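Local structure of geranyltranstransferase (IspA) (Helicobacter pylori, 3LLW) at residues A[138-141]-A[142-146]; A[156-159]-A[160-164]; A[222-225]-A[226-230]; A[274-277]-A[278-281]; A[287-290]-A[291-295]. The protein probably catalyses magnesium-dependent prenyl transfer in isoprenoid biosynthesis. All coordinates share one frame; numbering follows the deposited sequence.

Overall arrangement
All five are local contacts in a mainly helical polyprenyl synthase fold. Contacts 1 and 2 sit at the starts of helices 142-156 and 161-170, where one carbonyl takes two N-H groups, one weakly in contact 1. Both touch the second subunit; contact 1 is partly buried, contact 2 buried apart from Lys159. Contact 3 lies midway along helix 209-236 and is largely buried. Contacts 2 and 3, about 17 Å apart between centres, lie nearest the magnesium-binding aspartates. Contacts 4 and 5, peripheral like contact 1, hold the end of helix 261-279 and the start of helix 287-301 and touch through Leu279. Their outer sides carry polar groups, and a sulfate binds two N-H groups of contact 5.

Contact 1: A[138-141]-A[142-146]; sequences ALLE and SHIIV
Leu140 and Ile145 pack against each other where the loop after helix 117-137 turns into helix 142-156. Glu141 is the N-cap residue of this helix in the polyprenyl synthase fold. Its backbone O takes a hydrogen bond from Ile145 N at 3.2 Å, nearly in line with the carbonyl (C=O...N 160°). A weak, bent bond from Ile144 N reaches the same oxygen.

The side chain of Leu140 can be followed outward. CB lies 3.8 Å from Ile145 CD1. CG stays close to that same methyl. CD1 then moves on to Ile144 CG2, at 3.9 Å. Leu140 thus crosses Ile145 at about a right angle and spans two neighbouring residues of the first helical turn. The Ile145 methyl CD1 also lies against Ala138 O. Ala138 and Leu140 also pack on Glu75 and Ile79 of helix 73-94. Ser142 OG is hydrogen-bonded to Ser142 OG of the second subunit, which places this helix start at the dimer interface. His143 packs on that same Ser142 of the second subunit.

Glu141 and His143 run side by side, pointing the same way. The His143 CG sits between its backbone N and carbonyl carbon (chi1 72°), which brings the ring beside Glu141. The carboxylate stands steeply to the ring, with planes 80° apart. Its OE2 lies at the ring edge, 3.6 Å from His143 CE1.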
loop_
_atom_site.group_PDB
_atom_site.type_symbol
_atom_site.label_atom_id
_atom_site.label_comp_id
_atom_site.label_asym_id
_atom_site.label_seq_id
_atom_site.Cartn_x
_atom_site.Cartn_y
_atom_site.Cartn_z
ATOM N N ALA A 138 10.354 5.657 -9.562
ATOM C CA ALA A 138 11.150 6.883 -9.645
ATOM C C ALA A 138 12.638 6.547 -9.788
ATOM O O ALA A 138 13.162 5.716 -9.055
ATOM C CB ALA A 138 10.911 7.765 -8.415
ATOM N N LEU A 139 13.307 7.204 -10.730
ATOM C CA LEU A 139 14.684 6.860 -11.104
ATOM C C LEU A 139 15.751 7.588 -10.291
ATOM O O LEU A 139 16.457 8.452 -10.817
ATOM C CB LEU A 139 14.916 7.122 -12.598
ATOM C CG LEU A 139 14.006 6.494 -13.652
ATOM C CD1 LEU A 139 14.465 6.945 -15.031
ATOM C CD2 LEU A 139 13.969 4.964 -13.554
ATOM N N LEU A 140 15.859 7.246 -9.011
ATOM C CA LEU A 140 16.980 7.698 -8.190
ATOM C C LEU A 140 17.746 6.454 -7.751
ATOM O O LEU A 140 17.390 5.345 -8.142
ATOM C CB LEU A 140 16.509 8.517 -6.978
ATOM C CG LEU A 140 15.448 9.625 -7.107
ATOM C CD1 LEU A 140 15.298 10.379 -5.783
ATOM C CD2 LEU A 140 15.740 10.617 -8.245
ATOM N N GLU A 141 18.798 6.635 -6.953
ATOM C CA GLU A 141 19.629 5.521 -6.496
ATOM C C GLU A 141 18.799 4.584 -5.656
ATOM O O GLU A 141 17.973 5.032 -4.860
ATOM C CB GLU A 141 20.828 6.015 -5.691
ATOM C CG GLU A 141 21.959 6.571 -6.541
ATOM C CD GLU A 141 22.970 7.349 -5.716
ATOM O OE1 GLU A 141 22.682 8.514 -5.348
ATOM O OE2 GLU A 141 24.057 6.793 -5.437
ATOM N N SER A 142 19.020 3.285 -5.847
ATOM C CA SER A 142 18.191 2.260 -5.239
ATOM C C SER A 142 18.055 2.422 -3.731
ATOM O O SER A 142 16.943 2.305 -3.196
ATOM C CB SER A 142 18.650 0.854 -5.641
ATOM O OG SER A 142 19.980 0.602 -5.233
ATOM N N HIS A 143 19.155 2.754 -3.059
ATOM C CA HIS A 143 19.130 2.922 -1.610
ATOM C C HIS A 143 18.274 4.111 -1.163
ATOM O O HIS A 143 17.698 4.075 -0.077
ATOM C CB HIS A 143 20.544 2.979 -1.010
ATOM C CG HIS A 143 21.280 4.247 -1.295
ATOM N ND1 HIS A 143 22.005 4.443 -2.452
ATOM C CD2 HIS A 143 21.416 5.383 -0.567
ATOM C CE1 HIS A 143 22.548 5.648 -2.427
ATOM N NE2 HIS A 143 22.208 6.239 -1.294
ATOM N N ILE A 144 18.179 5.140 -2.008
ATOM C CA ILE A 144 17.319 6.285 -1.719
ATOM C C ILE A 144 15.838 5.903 -1.846
ATOM O O ILE A 144 15.037 6.251 -0.970
ATOM C CB ILE A 144 17.686 7.539 -2.581
ATOM C CG1 ILE A 144 19.021 8.143 -2.109
ATOM C CG2 ILE A 144 16.553 8.601 -2.558
ATOM C CD1 ILE A 144 19.611 9.194 -3.060
ATOM N N ILE A 145 15.490 5.158 -2.900
ATOM C CA ILE A 145 14.102 4.687 -3.095
ATOM C C ILE A 145 13.641 3.780 -1.941
ATOM O O ILE A 145 12.498 3.896 -1.466
ATOM C CB ILE A 145 13.888 3.999 -4.482
ATOM C CG1 ILE A 145 14.289 4.932 -5.629
ATOM C CG2 ILE A 145 12.439 3.554 -4.678
ATOM C CD1 ILE A 145 13.705 6.334 -5.550
ATOM N N VAL A 146 14.543 2.920 -1.464
ATOM C CA VAL A 146 14.233 2.034 -0.341
ATOM C C VAL A 146 13.909 2.822 0.924
ATOM O O VAL A 146 12.839 2.613 1.514
ATOM C CB VAL A 146 15.313 0.962 -0.105
ATOM C CG1 VAL A 146 15.184 0.337 1.286
ATOM C CG2 VAL A 146 15.182 -0.115 -1.162
#

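Contact 2: A[156-159]-A[160-164]; sequences GGIK and GMILG
A type I beta turn from Gly157 to Gly160 leads into the N-terminus of helix 161-170, with Gly160 as N-cap. Gly157 O is the centre of the arrangement. It accepts Gly160 N at 3.1 Å, which closes the turn, and Ile162 N at 3.1 Å from the first helical turn. The two donors reach it from opposite faces of the carbonyl plane. One oxygen therefore ties the turn to the helix.

Around this polar centre the side chains fold back onto the loop. Ile162 has CG1 beside its own backbone N (chi1 -72°). This carries CD1 over the glycine backbone, 3.5 Å from Gly156 O. The other branch, CG2, meets Ile158 CD1 at 4.0 Å, and the two isoleucines cross at about a right angle. Met161 runs out extended and bends only at its last torsion (chi3 72°). Its CE ends 3.4 Å from Gly156 O, so two methyl groups lie against one carbonyl. Leu163 rests its CB on Ile158 O at 3.1 Å, a tight fit.

From within the turn, the Lys159 side chain reaches out, and its NZ forms a salt bridge with Glu133 of the second subunit. Ile158 packs on Leu27 of that subunit, and Ile162 on its Ala126. Within the chain, Met161 packs on Tyr89 and Ser90 of helix 73-94. Its side chain is about 9 Å from that of Asp94, which binds magnesium, though none is bound in this model. The arrangement is a type I turn whose last residue is the N-cap of the following helix, here joining helices 142-156 and 161-170.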
loop_
_atom_site.group_PDB
_atom_site.type_symbol
_atom_site.label_atom_id
_atom_site.label_comp_id
_atom_site.label_asym_id
_atom_site.label_seq_id
_atom_site.Cartn_x
_atom_site.Cartn_y
_atom_site.Cartn_z
ATOM N N GLY A 156 2.500 6.280 7.052
ATOM C CA GLY A 156 1.169 6.265 6.451
ATOM C C GLY A 156 0.401 5.043 6.892
ATOM O O GLY A 156 -0.783 4.911 6.602
ATOM N N GLY A 157 1.087 4.165 7.620
ATOM C CA GLY A 157 0.562 2.855 7.977
ATOM C C GLY A 157 -0.106 2.785 9.325
ATOM O O GLY A 157 -0.564 3.806 9.852
ATOM N N ILE A 158 -0.153 1.561 9.867
ATOM C CA ILE A 158 -0.818 1.223 11.135
ATOM C C ILE A 158 -0.238 1.925 12.377
ATOM O O ILE A 158 -0.952 2.145 13.362
ATOM C CB ILE A 158 -0.850 -0.330 11.351
ATOM C CG1 ILE A 158 -1.808 -0.741 12.476
ATOM C CG2 ILE A 158 0.551 -0.899 11.587
ATOM C CD1 ILE A 158 -3.272 -0.302 12.292
ATOM N N LYS A 159 1.045 2.280 12.305
ATOM C CA LYS A 159 1.749 2.951 13.384
ATOM C C LYS A 159 1.659 4.471 13.273
ATOM O O LYS A 159 2.097 5.190 14.177
ATOM C CB LYS A 159 3.229 2.522 13.353
ATOM C CG LYS A 159 3.514 1.251 14.147
ATOM C CD LYS A 159 4.264 0.202 13.335
ATOM C CE LYS A 159 5.741 0.511 13.122
ATOM N NZ LYS A 159 5.991 1.003 11.743
ATOM N N GLY A 160 1.138 4.965 12.151
ATOM C CA GLY A 160 0.959 6.404 11.939
ATOM C C GLY A 160 -0.473 6.777 11.539
ATOM O O GLY A 160 -1.395 6.720 12.357
ATOM N N MET A 161 -0.649 7.137 10.271
ATOM C CA MET A 161 -1.873 7.779 9.774
ATOM C C MET A 161 -3.135 6.964 10.015
ATOM O O MET A 161 -4.151 7.506 10.453
ATOM C CB MET A 161 -1.700 8.135 8.299
ATOM C CG MET A 161 -2.861 8.864 7.661
ATOM S SD MET A 161 -2.661 9.002 5.867
ATOM C CE MET A 161 -2.965 7.280 5.421
ATOM N N ILE A 162 -3.042 5.651 9.796
ATOM C CA ILE A 162 -4.163 4.728 9.994
ATOM C C ILE A 162 -4.596 4.614 11.460
ATOM O O ILE A 162 -5.804 4.722 11.758
ATOM C CB ILE A 162 -3.902 3.362 9.336
ATOM C CG1 ILE A 162 -3.996 3.512 7.824
ATOM C CG2 ILE A 162 -4.925 2.320 9.771
ATOM C CD1 ILE A 162 -3.206 2.469 7.068
ATOM N N LEU A 163 -3.636 4.426 12.369
ATOM C CA LEU A 163 -3.930 4.498 13.812
ATOM C C LEU A 163 -4.706 5.759 14.172
ATOM O O LEU A 163 -5.738 5.679 14.847
ATOM C CB LEU A 163 -2.665 4.439 14.664
ATOM C CG LEU A 163 -2.812 4.553 16.179
ATOM C CD1 LEU A 163 -3.816 3.534 16.699
ATOM C CD2 LEU A 163 -1.445 4.365 16.862
ATOM N N GLY A 164 -4.214 6.909 13.715
ATOM C CA GLY A 164 -4.890 8.168 13.979
ATOM C C GLY A 164 -6.297 8.238 13.389
ATOM O O GLY A 164 -7.207 8.794 14.011
#

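Contact 3: A[222-225]-A[226-230]; sequences MGLC and FQVLD
Met222 to Asp230 form a continuous alpha-helical run, in which Phe226 N, Gln227 N, Val228 N and Leu229 N bond to the carbonyls of Met222, Gly223, Leu224 and Cys225. The Leu229 N to Cys225 O bond is 3.0 Å and almost straight at 175°. Gln227 N approaches Gly223 O from above the carbonyl plane, at 2.9 Å.

Leu224 CD1 comes within 4.3 Å of Val228 CG2, one turn on. Cys225 SG and Leu229 CD1 are 4.4 Å apart. Phe226 has CG anti to its backbone N (chi1 173°), and the ring swings off the helix. Gly223 O lies near the ring plane, at its edge.

These turns lie midway along helix 209-236, largely buried. Asp230 opens the sequence DDIID, which fits the second aspartate-rich DDxxD motif of polyprenyl synthases, probably a magnesium-diphosphate site. The bent chain of Gln227 carries OE1 to Thr189 OG1 and NE2 to Asp231 OD1 of that motif, both by hydrogen bonds. Its side chain is about 10 Å from that of Asp94. Cys225 and Leu229 pack on Phe301. Phe226 meets Phe51 with rings almost parallel, and its side chain is about 4 Å from another sulfate ion, probably from the crystallisation liquor.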
loop_
_atom_site.group_PDB
_atom_site.type_symbol
_atom_site.label_atom_id
_atom_site.label_comp_id
_atom_site.label_asym_id
_atom_site.label_seq_id
_atom_site.Cartn_x
_atom_site.Cartn_y
_atom_site.Cartn_z
ATOM N N MET A 222 4.770 21.201 13.643
ATOM C CA MET A 222 4.039 21.996 12.677
ATOM C C MET A 222 2.703 21.350 12.263
ATOM O O MET A 222 1.729 22.053 11.989
ATOM C CB MET A 222 4.917 22.241 11.464
ATOM C CG MET A 222 4.247 23.036 10.391
ATOM S SD MET A 222 4.296 22.059 8.896
ATOM C CE MET A 222 6.074 22.034 8.653
ATOM N N GLY A 223 2.672 20.018 12.224
ATOM C CA GLY A 223 1.472 19.271 11.895
ATOM C C GLY A 223 0.413 19.406 12.965
ATOM O O GLY A 223 -0.780 19.466 12.661
ATOM N N LEU A 224 0.855 19.444 14.220
ATOM C CA LEU A 224 -0.028 19.757 15.338
ATOM C C LEU A 224 -0.591 21.160 15.168
ATOM O O LEU A 224 -1.813 21.366 15.231
ATOM C CB LEU A 224 0.710 19.642 16.672
ATOM C CG LEU A 224 -0.080 19.957 17.951
ATOM C CD1 LEU A 224 -1.291 19.024 18.116
ATOM C CD2 LEU A 224 0.834 19.890 19.179
ATOM N N CYS A 225 0.305 22.113 14.934
ATOM C CA CYS A 225 -0.074 23.492 14.661
ATOM C C CYS A 225 -1.060 23.595 13.479
ATOM O O CYS A 225 -2.132 24.202 13.602
ATOM C CB CYS A 225 1.178 24.314 14.388
ATOM S SG CYS A 225 0.875 26.050 14.489
ATOM N N PHE A 226 -0.695 22.967 12.358
ATOM C CA PHE A 226 -1.565 22.804 11.195
ATOM C C PHE A 226 -2.963 22.301 11.589
ATOM O O PHE A 226 -3.951 22.814 11.103
ATOM C CB PHE A 226 -0.903 21.873 10.156
ATOM C CG PHE A 226 -1.795 21.506 8.990
ATOM C CD1 PHE A 226 -2.500 20.310 8.982
ATOM C CD2 PHE A 226 -1.915 22.353 7.895
ATOM C CE1 PHE A 226 -3.332 19.975 7.913
ATOM C CE2 PHE A 226 -2.738 22.022 6.812
ATOM C CZ PHE A 226 -3.448 20.833 6.825
ATOM N N GLN A 227 -3.029 21.320 12.490
ATOM C CA GLN A 227 -4.296 20.714 12.902
ATOM C C GLN A 227 -5.142 21.585 13.835
ATOM O O GLN A 227 -6.376 21.661 13.682
ATOM C CB GLN A 227 -4.033 19.344 13.533
ATOM C CG GLN A 227 -5.271 18.502 13.766
ATOM C CD GLN A 227 -6.167 18.370 12.541
ATOM O OE1 GLN A 227 -5.733 17.941 11.469
ATOM N NE2 GLN A 227 -7.434 18.733 12.703
ATOM N N VAL A 228 -4.484 22.229 14.800
ATOM C CA VAL A 228 -5.135 23.173 15.709
ATOM C C VAL A 228 -5.766 24.312 14.901
ATOM O O VAL A 228 -6.938 24.653 15.110
ATOM C CB VAL A 228 -4.156 23.721 16.784
ATOM C CG1 VAL A 228 -4.829 24.760 17.671
ATOM C CG2 VAL A 228 -3.627 22.591 17.651
ATOM N N LEU A 229 -5.007 24.861 13.952
ATOM C CA LEU A 229 -5.557 25.863 13.031
ATOM C C LEU A 229 -6.731 25.335 12.211
ATOM O O LEU A 229 -7.716 26.040 12.031
ATOM C CB LEU A 229 -4.483 26.409 12.097
ATOM C CG LEU A 229 -3.506 27.384 12.736
ATOM C CD1 LEU A 229 -2.333 27.541 11.804
ATOM C CD2 LEU A 229 -4.173 28.720 13.026
ATOM N N ASP A 230 -6.627 24.096 11.736
ATOM C CA ASP A 230 -7.716 23.467 10.988
ATOM C C ASP A 230 -8.979 23.329 11.843
ATOM O O ASP A 230 -10.080 23.614 11.378
ATOM C CB ASP A 230 -7.274 22.109 10.433
ATOM C CG ASP A 230 -7.937 21.774 9.103
ATOM O OD1 ASP A 230 -7.885 22.616 8.173
ATOM O OD2 ASP A 230 -8.502 20.664 8.984
#

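Contact 4: A[274-277]-A[278-281]; sequences EVLN and DLDA
Backbone hydrogen bonds join Glu274 to Asp278 and Val275 to Leu279. In each, the later N-H reaches the earlier carbonyl at 3.0 Å. The next bond, Asp280 N to Leu276 O, is also 3.0 Å, but its N-H...O angle has fallen to 134°. Asp280 N also makes a weak bond to Asn277 O at 3.4 Å. A further weak bond runs from Ala281 N to Asp278 O. The regular pattern is giving way here.

Glu274 to Leu279 end helix 261-279 of the mainly helical fold. Asp280 and Ala281 begin the loop before helix 287-301.

Apolar contact is limited to one pair. Leu276 CD1 and Leu279 CD2 meet at 4.2 Å, with the two side chains set at a slant to each other. Leu279 is buried against Trp214 and Phe218 of helix 209-236 and against Leu293 and Leu297 of helix 287-301. Val275 packs on Phe218 and Leu297 too.

The charged groups lie mostly on the outer side. Glu274 runs extended and forms a salt bridge with Lys221. The carboxylate of Asp280 folds back over the helix end, since CG lies beside its own backbone N (chi1 -60°). It straddles Leu276 O, with OD1 and OD2 both 3.2 Å from that oxygen. These acceptor-acceptor approaches are probably unfavourable in themselves. Asp280 OD2 also lies close to Gln290 NE2 of the next helix, at 3.0 Å.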
loop_
_atom_site.group_PDB
_atom_site.type_symbol
_atom_site.label_atom_id
_atom_site.label_comp_id
_atom_site.label_asym_id
_atom_site.label_seq_id
_atom_site.Cartn_x
_atom_site.Cartn_y
_atom_site.Cartn_z
ATOM N N GLU A 274 6.408 29.317 18.686
ATOM C CA GLU A 274 7.338 28.246 19.002
ATOM C C GLU A 274 7.909 27.585 17.742
ATOM O O GLU A 274 9.117 27.332 17.657
ATOM C CB GLU A 274 6.602 27.216 19.851
ATOM C CG GLU A 274 7.486 26.312 20.669
ATOM C CD GLU A 274 6.688 25.299 21.455
ATOM O OE1 GLU A 274 5.450 25.453 21.561
ATOM O OE2 GLU A 274 7.300 24.340 21.969
ATOM N N VAL A 275 7.023 27.327 16.779
ATOM C CA VAL A 275 7.361 26.745 15.476
ATOM C C VAL A 275 8.311 27.679 14.728
ATOM O O VAL A 275 9.424 27.274 14.382
ATOM C CB VAL A 275 6.060 26.407 14.640
ATOM C CG1 VAL A 275 6.347 26.245 13.168
ATOM C CG2 VAL A 275 5.398 25.140 15.158
ATOM N N LEU A 276 7.890 28.933 14.538
ATOM C CA LEU A 276 8.697 29.956 13.853
ATOM C C LEU A 276 10.046 30.238 14.528
ATOM O O LEU A 276 11.045 30.453 13.852
ATOM C CB LEU A 276 7.893 31.248 13.678
ATOM C CG LEU A 276 7.161 31.525 12.350
ATOM C CD1 LEU A 276 6.886 30.275 11.487
ATOM C CD2 LEU A 276 5.865 32.319 12.590
ATOM N N ASN A 277 10.072 30.196 15.854
ATOM C CA ASN A 277 11.293 30.429 16.612
ATOM C C ASN A 277 12.298 29.283 16.517
ATOM O O ASN A 277 13.504 29.512 16.464
ATOM C CB ASN A 277 10.964 30.730 18.079
ATOM C CG ASN A 277 12.077 31.471 18.781
ATOM O OD1 ASN A 277 12.476 32.563 18.364
ATOM N ND2 ASN A 277 12.593 30.878 19.855
ATOM N N ASP A 278 11.787 28.054 16.498
ATOM C CA ASP A 278 12.598 26.844 16.332
ATOM C C ASP A 278 13.146 26.792 14.911
ATOM O O ASP A 278 14.246 26.292 14.661
ATOM C CB ASP A 278 11.735 25.609 16.595
ATOM C CG ASP A 278 12.401 24.603 17.526
ATOM O OD1 ASP A 278 11.974 23.427 17.516
ATOM O OD2 ASP A 278 13.336 24.981 18.273
ATOM N N LEU A 279 12.355 27.332 13.991
ATOM C CA LEU A 279 12.711 27.444 12.588
ATOM C C LEU A 279 13.807 28.481 12.348
ATOM O O LEU A 279 14.655 28.298 11.481
ATOM C CB LEU A 279 11.452 27.783 11.773
ATOM C CG LEU A 279 11.521 27.910 10.254
ATOM C CD1 LEU A 279 11.911 26.588 9.606
ATOM C CD2 LEU A 279 10.190 28.401 9.739
ATOM N N ASP A 280 13.804 29.562 13.127
ATOM C CA ASP A 280 14.813 30.621 12.971
ATOM C C ASP A 280 16.175 30.266 13.596
ATOM O O ASP A 280 17.095 31.082 13.598
ATOM C CB ASP A 280 14.285 31.975 13.480
ATOM C CG ASP A 280 13.027 32.448 12.731
ATOM O OD1 ASP A 280 12.321 33.324 13.273
ATOM O OD2 ASP A 280 12.719 31.943 11.625
ATOM N N ALA A 281 16.291 29.047 14.115
ATOM C CA ALA A 281 17.576 28.474 14.521
ATOM C C ALA A 281 18.163 27.611 13.395
ATOM O O ALA A 281 19.176 26.932 13.574
ATOM C CB ALA A 281 17.413 27.654 15.790
#

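Contact 5: A[287-290]-A[291-295]; sequences PLLQ and ENLNA. With SO4 (sulfate ion), chain E.
Leu289 and Leu293 make the tightly packed side of the first turns of helix 287-301. They lie side by side and point the same way, with CD1 to CD1 at 3.8 Å. The backbone bond beneath them, Leu293 N to Leu289 O, is 3.0 Å and nearly straight at 170°. Gln290 and Asn294 form a second close pair, less deep because Asn294 is partly exposed. The Gln290 chain bends at its second torsion (chi2 -84°), which turns the amide along the helix. Its NE2 then lies 3.6 Å from Asn294 CB, and the two amide planes are 37° apart. Asp280 OD2 is a close polar neighbour of the same NE2.

The other side is looser. Pro287 and Leu288 are exposed, and Leu288 CD2 comes only within 4.3 Å of Glu291 OE1. Glu291 is extended, and its OE1 is held by Asn7 ND2.

A sulfate, probably from the crystallisation liquor, sits at the N-terminal end of the helix. Leu288 N gives a bond to its O1 at 2.8 Å, and Leu289 N to its O2 at 3.0 Å. Helix N-termini commonly hold anions in this way.

Asn292 bonds Ala58 O of helix 51-63 through ND2 and packs on Leu8 and Tyr11 of helix 6-23. Leu293 lies between Ala58 of helix 51-63, Leu279 of helix 261-279, and Leu215 and Phe218 of helix 209-236.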
loop_
_atom_site.group_PDB
_atom_site.type_symbol
_atom_site.label_atom_id
_atom_site.label_comp_id
_atom_site.label_asym_id
_atom_site.label_seq_id
_atom_site.Cartn_x
_atom_site.Cartn_y
_atom_site.Cartn_z
ATOM N N PRO A 287 20.237 28.456 5.328
ATOM C CA PRO A 287 19.441 29.630 4.939
ATOM C C PRO A 287 18.366 29.430 3.857
ATOM O O PRO A 287 17.254 29.949 4.013
ATOM C CB PRO A 287 20.502 30.647 4.469
ATOM C CG PRO A 287 21.731 29.850 4.194
ATOM C CD PRO A 287 21.684 28.698 5.144
ATOM N N LEU A 288 18.686 28.697 2.788
ATOM C CA LEU A 288 17.737 28.464 1.688
ATOM C C LEU A 288 16.562 27.591 2.138
ATOM O O LEU A 288 15.418 27.826 1.745
ATOM C CB LEU A 288 18.433 27.859 0.463
ATOM C CG LEU A 288 19.600 28.652 -0.152
ATOM C CD1 LEU A 288 20.332 27.855 -1.236
ATOM C CD2 LEU A 288 19.154 30.008 -0.688
ATOM N N LEU A 289 16.867 26.602 2.978
ATOM C CA LEU A 289 15.862 25.745 3.600
ATOM C C LEU A 289 14.964 26.532 4.533
ATOM O O LEU A 289 13.718 26.415 4.479
ATOM C CB LEU A 289 16.533 24.576 4.342
ATOM C CG LEU A 289 15.682 23.534 5.091
ATOM C CD1 LEU A 289 14.647 22.874 4.206
ATOM C CD2 LEU A 289 16.575 22.473 5.733
ATOM N N GLN A 290 15.594 27.349 5.370
ATOM C CA GLN A 290 14.859 28.197 6.292
ATOM C C GLN A 290 13.913 29.124 5.529
ATOM O O GLN A 290 12.782 29.351 5.970
ATOM C CB GLN A 290 15.822 28.995 7.173
ATOM C CG GLN A 290 15.181 29.643 8.402
ATOM C CD GLN A 290 14.519 30.988 8.105
ATOM O OE1 GLN A 290 15.000 31.767 7.273
ATOM N NE2 GLN A 290 13.405 31.262 8.786
ATOM N N GLU A 291 14.379 29.625 4.383
ATOM C CA GLU A 291 13.639 30.591 3.589
ATOM C C GLU A 291 12.391 29.968 2.967
ATOM O O GLU A 291 11.306 30.554 3.036
ATOM C CB GLU A 291 14.546 31.182 2.513
ATOM C CG GLU A 291 13.967 32.369 1.771
ATOM C CD GLU A 291 14.996 33.085 0.898
ATOM O OE1 GLU A 291 15.679 32.418 0.077
ATOM O OE2 GLU A 291 15.116 34.325 1.036
ATOM N N ASN A 292 12.551 28.783 2.372
ATOM C CA ASN A 292 11.430 28.043 1.785
ATOM C C ASN A 292 10.388 27.621 2.825
ATOM O O ASN A 292 9.187 27.816 2.624
ATOM C CB ASN A 292 11.930 26.821 1.002
ATOM C CG ASN A 292 12.657 27.197 -0.277
ATOM O OD1 ASN A 292 12.834 28.374 -0.577
ATOM N ND2 ASN A 292 13.087 26.192 -1.036
ATOM N N LEU A 293 10.856 27.059 3.937
ATOM C CA LEU A 293 9.967 26.654 5.013
ATOM C C LEU A 293 9.229 27.831 5.639
ATOM O O LEU A 293 8.013 27.773 5.811
ATOM C CB LEU A 293 10.709 25.829 6.068
ATOM C CG LEU A 293 11.150 24.426 5.617
ATOM C CD1 LEU A 293 11.885 23.715 6.730
ATOM C CD2 LEU A 293 9.966 23.600 5.144
ATOM N N ASN A 294 9.964 28.904 5.931
ATOM C CA ASN A 294 9.397 30.135 6.483
ATOM C C ASN A 294 8.276 30.687 5.612
ATOM O O ASN A 294 7.212 31.046 6.133
ATOM C CB ASN A 294 10.506 31.174 6.685
ATOM C CG ASN A 294 10.023 32.449 7.346
ATOM O OD1 ASN A 294 9.984 33.496 6.706
ATOM N ND2 ASN A 294 9.681 32.377 8.631
ATOM N N ALA A 295 8.506 30.709 4.298
ATOM C CA ALA A 295 7.539 31.254 3.346
ATOM C C ALA A 295 6.260 30.437 3.311
ATOM O O ALA A 295 5.161 30.997 3.317
ATOM C CB ALA A 295 8.135 31.326 1.972
HETATM S S SO4 E . 20.910 25.673 2.511
HETATM O O1 SO4 E . 20.997 27.126 2.384
HETATM O O2 SO4 E . 19.590 25.307 3.033
HETATM O O3 SO4 E . 21.119 25.064 1.196
HETATM O O4 SO4 E . 21.972 25.219 3.414
#